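Local structure of sugar-phosphate aldolase (Thermotoga maritima, 1PVT) at residues 30-35 against 119-124; 123-128 against 195-200. The protein belongs to the class II aldolase and adducin family of alpha/beta proteins with an AraD-like fold. One frame throughout, in Å; residues are numbered along the deposited sequence.

Contact 1: 30-35 against 119-124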
ATOM      1  N   ILE A  30      -3.618   4.369  -1.625  1.00 44.74           N
ATOM      2  CA  ILE A  30      -2.600   4.062  -2.613  1.00 43.02           C
ATOM      3  C   ILE A  30      -1.614   5.208  -2.604  1.00 45.02           C
ATOM      4  O   ILE A  30      -1.978   6.333  -2.279  1.00 45.43           O
ATOM      5  CB  ILE A  30      -3.220   3.968  -4.022  1.00 39.41           C
ATOM      6  CG1 ILE A  30      -4.345   2.916  -4.030  1.00 34.80           C
ATOM      7  CG2 ILE A  30      -2.127   3.664  -5.048  1.00 38.63           C
ATOM      8  CD1 ILE A  30      -5.173   2.889  -5.291  1.00 27.85           C
ATOM      9  N   SER A  31      -0.367   4.930  -2.951  1.00 49.12           N
ATOM     10  CA  SER A  31       0.653   5.980  -3.000  1.00 53.46           C
ATOM     11  C   SER A  31       1.733   5.641  -4.031  1.00 55.42           C
ATOM     12  O   SER A  31       2.286   4.526  -4.052  1.00 54.57           O
ATOM     13  CB  SER A  31       1.300   6.193  -1.621  1.00 53.44           C
ATOM     14  OG  SER A  31       2.105   5.078  -1.242  1.00 55.15           O
ATOM     15  N   VAL A  32       2.023   6.608  -4.894  1.00 58.14           N
ATOM     16  CA  VAL A  32       3.032   6.410  -5.922  1.00 62.16           C
ATOM     17  C   VAL A  32       4.056   7.530  -5.823  1.00 65.08           C
ATOM     18  O   VAL A  32       3.706   8.704  -5.655  1.00 65.24           O
ATOM     19  CB  VAL A  32       2.410   6.411  -7.350  1.00 62.23           C
ATOM     20  CG1 VAL A  32       3.451   5.951  -8.385  1.00 61.49           C
ATOM     21  CG2 VAL A  32       1.186   5.507  -7.381  1.00 62.23           C
ATOM     22  N   ARG A  33       5.323   7.153  -5.928  1.00 68.97           N
ATOM     23  CA  ARG A  33       6.412   8.110  -5.848  1.00 72.05           C
ATOM     24  C   ARG A  33       6.807   8.566  -7.240  1.00 74.26           C
ATOM     25  O   ARG A  33       7.191   7.760  -8.083  1.00 73.96           O
ATOM     26  CB  ARG A  33       7.599   7.464  -5.132  1.00 72.12           C
ATOM     27  CG  ARG A  33       8.819   8.342  -5.003  1.00 72.36           C
ATOM     28  CD  ARG A  33       9.700   7.862  -3.866  1.00 72.69           C
ATOM     29  NE  ARG A  33       9.898   6.411  -3.873  1.00 73.58           N
ATOM     30  CZ  ARG A  33      10.754   5.763  -4.657  1.00 73.44           C
ATOM     31  NH1 ARG A  33      11.511   6.427  -5.517  1.00 74.15           N
ATOM     32  NH2 ARG A  33      10.860   4.447  -4.569  1.00 73.35           N
ATOM     33  N   LEU A  34       6.678   9.863  -7.484  1.00 77.75           N
ATOM     34  CA  LEU A  34       7.050  10.435  -8.768  1.00 81.68           C
ATOM     35  C   LEU A  34       8.561  10.661  -8.779  1.00 85.13           C
ATOM     36  O   LEU A  34       9.142  11.133  -7.795  1.00 85.95           O
ATOM     37  CB  LEU A  34       6.315  11.759  -8.981  1.00 80.41           C
ATOM     38  CG  LEU A  34       5.029  11.743  -9.808  1.00 79.66           C
ATOM     39  CD1 LEU A  34       4.491  10.326  -9.918  1.00 79.70           C
ATOM     40  CD2 LEU A  34       4.008  12.692  -9.179  1.00 78.47           C
ATOM     41  N   ASP A  35       9.193  10.317  -9.896  1.00 88.75           N
ATOM     42  CA  ASP A  35      10.641  10.461 -10.072  1.00 91.70           C
ATOM     43  C   ASP A  35      11.072  11.901 -10.389  1.00 92.89           C
ATOM     44  O   ASP A  35      11.776  12.545  -9.606  1.00 92.57           O
ATOM     45  CB  ASP A  35      11.091   9.525 -11.196  1.00 92.98           C
ATOM     46  CG  ASP A  35      10.062   9.432 -12.315  1.00 94.53           C
ATOM     47  OD1 ASP A  35       8.939   8.932 -12.063  1.00 94.53           O
ATOM     48  OD2 ASP A  35      10.370   9.869 -13.443  1.00 96.19           O
ATOM     49  N   GLU A 119      13.674   1.213  -7.440  1.00 84.08           N
ATOM     50  CA  GLU A 119      12.796   0.604  -8.445  1.00 81.12           C
ATOM     51  C   GLU A 119      11.344   0.554  -7.967  1.00 77.81           C
ATOM     52  O   GLU A 119      10.418   0.813  -8.736  1.00 77.66           O
ATOM     53  CB  GLU A 119      13.278  -0.810  -8.796  1.00 82.57           C
ATOM     54  CG  GLU A 119      14.312  -0.868  -9.923  1.00 85.07           C
ATOM     55  CD  GLU A 119      13.748  -0.440 -11.285  1.00 87.36           C
ATOM     56  OE1 GLU A 119      13.306   0.727 -11.409  1.00 87.55           O
ATOM     57  OE2 GLU A 119      13.747  -1.271 -12.230  1.00 87.64           O
ATOM     58  N   LYS A 120      11.151   0.219  -6.696  1.00 73.50           N
ATOM     59  CA  LYS A 120       9.813   0.159  -6.116  1.00 69.33           C
ATOM     60  C   LYS A 120       9.268   1.577  -5.903  1.00 67.23           C
ATOM     61  O   LYS A 120       9.706   2.275  -4.986  1.00 67.64           O
ATOM     62  CB  LYS A 120       9.851  -0.572  -4.770  1.00 67.23           C
ATOM     63  CG  LYS A 120      10.310  -2.009  -4.853  1.00 66.42           C
ATOM     64  CD  LYS A 120      10.406  -2.616  -3.471  1.00 65.38           C
ATOM     65  CE  LYS A 120      11.016  -3.994  -3.525  1.00 65.36           C
ATOM     66  NZ  LYS A 120      11.184  -4.532  -2.154  1.00 65.65           N
ATOM     67  N   LYS A 121       8.313   1.999  -6.734  1.00 64.12           N
ATOM     68  CA  LYS A 121       7.727   3.336  -6.607  1.00 60.65           C
ATOM     69  C   LYS A 121       6.249   3.360  -6.136  1.00 56.78           C
ATOM     70  O   LYS A 121       5.726   4.430  -5.818  1.00 55.16           O
ATOM     71  CB  LYS A 121       7.841   4.076  -7.945  1.00 62.11           C
ATOM     72  CG  LYS A 121       6.977   3.446  -9.029  1.00 66.15           C
ATOM     73  CD  LYS A 121       6.567   4.413 -10.158  1.00 68.54           C
ATOM     74  CE  LYS A 121       5.415   3.815 -11.011  1.00 68.35           C
ATOM     75  NZ  LYS A 121       4.942   4.690 -12.144  1.00 68.45           N
ATOM     76  N   ALA A 122       5.586   2.200  -6.065  1.00 53.41           N
ATOM     77  CA  ALA A 122       4.172   2.155  -5.655  1.00 50.41           C
ATOM     78  C   ALA A 122       3.790   1.338  -4.412  1.00 47.72           C
ATOM     79  O   ALA A 122       4.342   0.271  -4.160  1.00 45.89           O
ATOM     80  CB  ALA A 122       3.325   1.693  -6.836  1.00 50.71           C
ATOM     81  N   ILE A 123       2.821   1.854  -3.654  1.00 46.17           N
ATOM     82  CA  ILE A 123       2.306   1.200  -2.439  1.00 45.77           C
ATOM     83  C   ILE A 123       0.765   1.145  -2.367  1.00 45.17           C
ATOM     84  O   ILE A 123       0.083   2.178  -2.406  1.00 44.58           O
ATOM     85  CB  ILE A 123       2.760   1.911  -1.162  1.00 46.16           C
ATOM     86  CG1 ILE A 123       4.278   1.903  -1.068  1.00 46.14           C
ATOM     87  CG2 ILE A 123       2.154   1.208   0.051  1.00 46.34           C
ATOM     88  CD1 ILE A 123       4.789   2.648   0.128  1.00 44.92           C
ATOM     89  N   VAL A 124       0.227  -0.062  -2.237  1.00 44.39           N
ATOM     90  CA  VAL A 124      -1.213  -0.248  -2.163  1.00 42.63           C
ATOM     91  C   VAL A 124      -1.528  -0.902  -0.834  1.00 42.54           C
ATOM     92  O   VAL A 124      -0.996  -1.969  -0.538  1.00 42.46           O
ATOM     93  CB  VAL A 124      -1.727  -1.188  -3.297  1.00 41.84           C
ATOM     94  CG1 VAL A 124      -3.187  -1.483  -3.101  1.00 40.84           C
ATOM     95  CG2 VAL A 124      -1.528  -0.561  -4.650  1.00 40.28           C
TER

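Contact 2: 123-128 against 195-200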
ATOM      1  N   ILE A 123       2.821   1.854  -3.654  1.00 46.17           N
ATOM      2  CA  ILE A 123       2.306   1.200  -2.439  1.00 45.77           C
ATOM      3  C   ILE A 123       0.765   1.145  -2.367  1.00 45.17           C
ATOM      4  O   ILE A 123       0.083   2.178  -2.406  1.00 44.58           O
ATOM      5  CB  ILE A 123       2.760   1.911  -1.162  1.00 46.16           C
ATOM      6  CG1 ILE A 123       4.278   1.903  -1.068  1.00 46.14           C
ATOM      7  CG2 ILE A 123       2.154   1.208   0.051  1.00 46.34           C
ATOM      8  CD1 ILE A 123       4.789   2.648   0.128  1.00 44.92           C
ATOM      9  N   VAL A 124       0.227  -0.062  -2.237  1.00 44.39           N
ATOM     10  CA  VAL A 124      -1.213  -0.248  -2.163  1.00 42.63           C
ATOM     11  C   VAL A 124      -1.528  -0.902  -0.834  1.00 42.54           C
ATOM     12  O   VAL A 124      -0.996  -1.969  -0.538  1.00 42.46           O
ATOM     13  CB  VAL A 124      -1.727  -1.188  -3.297  1.00 41.84           C
ATOM     14  CG1 VAL A 124      -3.187  -1.483  -3.101  1.00 40.84           C
ATOM     15  CG2 VAL A 124      -1.528  -0.561  -4.650  1.00 40.28           C
ATOM     16  N   HIS A 125      -2.374  -0.259  -0.031  1.00 43.05           N
ATOM     17  CA  HIS A 125      -2.784  -0.812   1.261  1.00 43.90           C
ATOM     18  C   HIS A 125      -4.306  -1.025   1.287  1.00 45.44           C
ATOM     19  O   HIS A 125      -5.082  -0.076   1.103  1.00 44.59           O
ATOM     20  CB  HIS A 125      -2.392   0.116   2.414  1.00 42.47           C
ATOM     21  CG  HIS A 125      -3.004  -0.270   3.726  1.00 42.13           C
ATOM     22  ND1 HIS A 125      -3.871   0.551   4.414  1.00 41.56           N
ATOM     23  CD2 HIS A 125      -2.910  -1.409   4.452  1.00 41.36           C
ATOM     24  CE1 HIS A 125      -4.285  -0.065   5.508  1.00 41.51           C
ATOM     25  NE2 HIS A 125      -3.717  -1.257   5.554  1.00 41.40           N
ATOM     26  N   THR A 126      -4.731  -2.264   1.524  1.00 46.78           N
ATOM     27  CA  THR A 126      -6.155  -2.571   1.545  1.00 47.43           C
ATOM     28  C   THR A 126      -6.436  -3.721   2.513  1.00 48.51           C
ATOM     29  O   THR A 126      -5.508  -4.292   3.083  1.00 48.06           O
ATOM     30  CB  THR A 126      -6.639  -2.910   0.107  1.00 47.20           C
ATOM     31  OG1 THR A 126      -8.067  -2.808   0.038  1.00 48.25           O
ATOM     32  CG2 THR A 126      -6.190  -4.303  -0.299  1.00 44.73           C
ATOM     33  N   HIS A 127      -7.713  -4.046   2.707  1.00 50.73           N
ATOM     34  CA  HIS A 127      -8.116  -5.111   3.629  1.00 52.83           C
ATOM     35  C   HIS A 127      -8.837  -6.254   2.939  1.00 52.27           C
ATOM     36  O   HIS A 127     -10.060  -6.348   2.982  1.00 52.16           O
ATOM     37  CB  HIS A 127      -9.029  -4.547   4.718  1.00 55.87           C
ATOM     38  CG  HIS A 127      -8.428  -3.400   5.456  1.00 59.31           C
ATOM     39  ND1 HIS A 127      -8.602  -2.092   5.060  1.00 61.25           N
ATOM     40  CD2 HIS A 127      -7.571  -3.367   6.504  1.00 60.84           C
ATOM     41  CE1 HIS A 127      -7.871  -1.302   5.829  1.00 62.69           C
ATOM     42  NE2 HIS A 127      -7.234  -2.051   6.713  1.00 61.85           N
ATOM     43  N   PRO A 128      -8.087  -7.148   2.299  1.00 51.62           N
ATOM     44  CA  PRO A 128      -8.710  -8.272   1.612  1.00 51.42           C
ATOM     45  C   PRO A 128      -9.446  -9.153   2.605  1.00 51.62           C
ATOM     46  O   PRO A 128      -8.894  -9.527   3.639  1.00 51.82           O
ATOM     47  CB  PRO A 128      -7.523  -8.989   0.991  1.00 51.75           C
ATOM     48  CG  PRO A 128      -6.557  -7.895   0.757  1.00 51.16           C
ATOM     49  CD  PRO A 128      -6.641  -7.131   2.050  1.00 51.95           C
ATOM     50  N   GLY A 195      -5.131  -5.858   7.396  1.00 64.27           N
ATOM     51  CA  GLY A 195      -4.874  -5.997   5.982  1.00 60.33           C
ATOM     52  C   GLY A 195      -3.433  -6.109   5.534  1.00 57.11           C
ATOM     53  O   GLY A 195      -2.562  -6.608   6.245  1.00 57.00           O
ATOM     54  N   VAL A 196      -3.177  -5.612   4.336  1.00 54.32           N
ATOM     55  CA  VAL A 196      -1.857  -5.725   3.776  1.00 51.42           C
ATOM     56  C   VAL A 196      -1.434  -4.506   2.998  1.00 49.44           C
ATOM     57  O   VAL A 196      -2.256  -3.679   2.617  1.00 49.21           O
ATOM     58  CB  VAL A 196      -1.810  -6.919   2.833  1.00 51.83           C
ATOM     59  CG1 VAL A 196      -2.835  -6.725   1.744  1.00 51.40           C
ATOM     60  CG2 VAL A 196      -0.437  -7.066   2.227  1.00 52.02           C
ATOM     61  N   VAL A 197      -0.130  -4.431   2.762  1.00 48.01           N
ATOM     62  CA  VAL A 197       0.495  -3.356   2.014  1.00 47.54           C
ATOM     63  C   VAL A 197       1.369  -3.999   0.956  1.00 46.84           C
ATOM     64  O   VAL A 197       2.195  -4.846   1.276  1.00 46.93           O
ATOM     65  CB  VAL A 197       1.405  -2.527   2.899  1.00 47.78           C
ATOM     66  CG1 VAL A 197       1.949  -1.357   2.104  1.00 48.58           C
ATOM     67  CG2 VAL A 197       0.652  -2.061   4.122  1.00 48.38           C
ATOM     68  N   ALA A 198       1.205  -3.597  -0.297  1.00 46.56           N
ATOM     69  CA  ALA A 198       1.996  -4.185  -1.369  1.00 47.57           C
ATOM     70  C   ALA A 198       2.788  -3.148  -2.138  1.00 48.14           C
ATOM     71  O   ALA A 198       2.332  -2.020  -2.325  1.00 49.25           O
ATOM     72  CB  ALA A 198       1.095  -4.957  -2.314  1.00 48.25           C
ATOM     73  N   PHE A 199       3.969  -3.543  -2.600  1.00 49.05           N
ATOM     74  CA  PHE A 199       4.846  -2.633  -3.329  1.00 50.95           C
ATOM     75  C   PHE A 199       5.082  -3.150  -4.737  1.00 52.47           C
ATOM     76  O   PHE A 199       4.777  -4.303  -5.036  1.00 53.76           O
ATOM     77  CB  PHE A 199       6.189  -2.513  -2.597  1.00 49.89           C
ATOM     78  CG  PHE A 199       6.057  -2.444  -1.102  1.00 48.95           C
ATOM     79  CD1 PHE A 199       6.652  -3.406  -0.297  1.00 48.68           C
ATOM     80  CD2 PHE A 199       5.309  -1.436  -0.499  1.00 49.39           C
ATOM     81  CE1 PHE A 199       6.501  -3.366   1.089  1.00 48.74           C
ATOM     82  CE2 PHE A 199       5.151  -1.385   0.892  1.00 48.32           C
ATOM     83  CZ  PHE A 199       5.745  -2.350   1.685  1.00 48.09           C
ATOM     84  N   GLY A 200       5.629  -2.301  -5.600  1.00 53.68           N
ATOM     85  CA  GLY A 200       5.901  -2.735  -6.956  1.00 55.34           C
ATOM     86  C   GLY A 200       6.468  -1.655  -7.852  1.00 56.76           C
ATOM     87  O   GLY A 200       6.427  -0.470  -7.516  1.00 56.63           O
TER

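Contact 1: 30-35 against 119-124
Lys-121 and Arg-33 bury the most surface where strand 28-34 runs antiparallel to the start of strand 122-126. The N of Arg-33 donates to the O of Lys-121 at 2.8 Å, the last rung of a ladder that also joins Ser-31 and Ile-123 in both directions. The aliphatic chain of Lys-121 lies alongside Val-32, its CD 3.9 Å from Val-32 CG1. Its CG sits between backbone N and carbonyl carbon (chi1 67°), and from there the chain runs extended beside the valine; a lysine suits this partly exposed border because its methylenes can pack while the amine continues beyond them. Arg-33 bends at chi3 (46°), which turns its guanidinium back so that the CA of Lys-121 lies over one face. On the side of the sheet shared by Ser-31 and Ile-123, the small serine lets its OG approach CB of Ile-123 to 3.2 Å, while His-106 and His-110 of helix 103-115 hydrogen-bond that hydroxyl. Ile-30, Val-32, Ala-122 and Val-124 form the other face, against which helix 2-19 packs on Ile-30 and Val-32. The result is a seam held by backbone bonds, apolar beneath helix 2-19 and polar at the buried hydroxyl of Ser-31.

Contact 2: 123-128 against 195-200
Strands 123-126 and 196-200 run antiparallel, their axes 4.5 Å apart at an angle of 162°, with two hydrogen-bonded pairs, Val-124 with Ala-198 and Thr-126 with Val-196. They are neighbours in the central sheet of the AraD-like alpha/beta fold. Val-196 N and Thr-126 O, 3.0 Å apart, belong to the outer pair. On one face of the sheet, Ile-123 and Phe-199 pack against helix 103-115, while Val-197 and His-125 meet Trp-191 of strand 188-191. Val-197 divides its two methyls: CG1 packs tightly on CG2 of Ile-123, whereas CG2 lies obliquely to the ring of His-125. Phe-199 turns a ring edge to Ile-123, with CD2 3.5 Å from CG1, and meets Phe-113 edge-to-face. Across the sheet, small Ala-198 is paired with Val-124, which packs on helix 203-224. Where the strand ends, Pro-128 occupies the N-cap position before helix 129-134, and its CD rests on CG1 of Val-196 at 3.8 Å. Gly-195 has positive phi (67°), and a beta carbon there would collide with the O of Thr-126. His-125, held by a bond from NE2 to the O of His-194, brings its ring edge to the O of Val-196, 3.0 Å from CD2.

Contacts 1 and 2 are the two edges of one strand, 122-126, which lies between 28-34 and 196-200 in the sheet; Ile-123 and Val-124 belong to both. Their bonding is complementary: Ile-123 directs its backbone N and O to strand 28-34, whereas Val-124 directs its own to strand 196-200. Both contacts are buried, but contact 2 lies nearer the centre of the chain, about 4 Å against 9 Å between centres. Contact 1 ends in a partly exposed Lys-121, whose methylenes pack on Val-32, and a buried Arg-33; contact 2 relies on valines and rings, with Gly-195 and Pro-128 at the ends of the paired strands. Gly-200 O, probably hydrogen-bonded to Ala-122 N, continues the second seam beside the first.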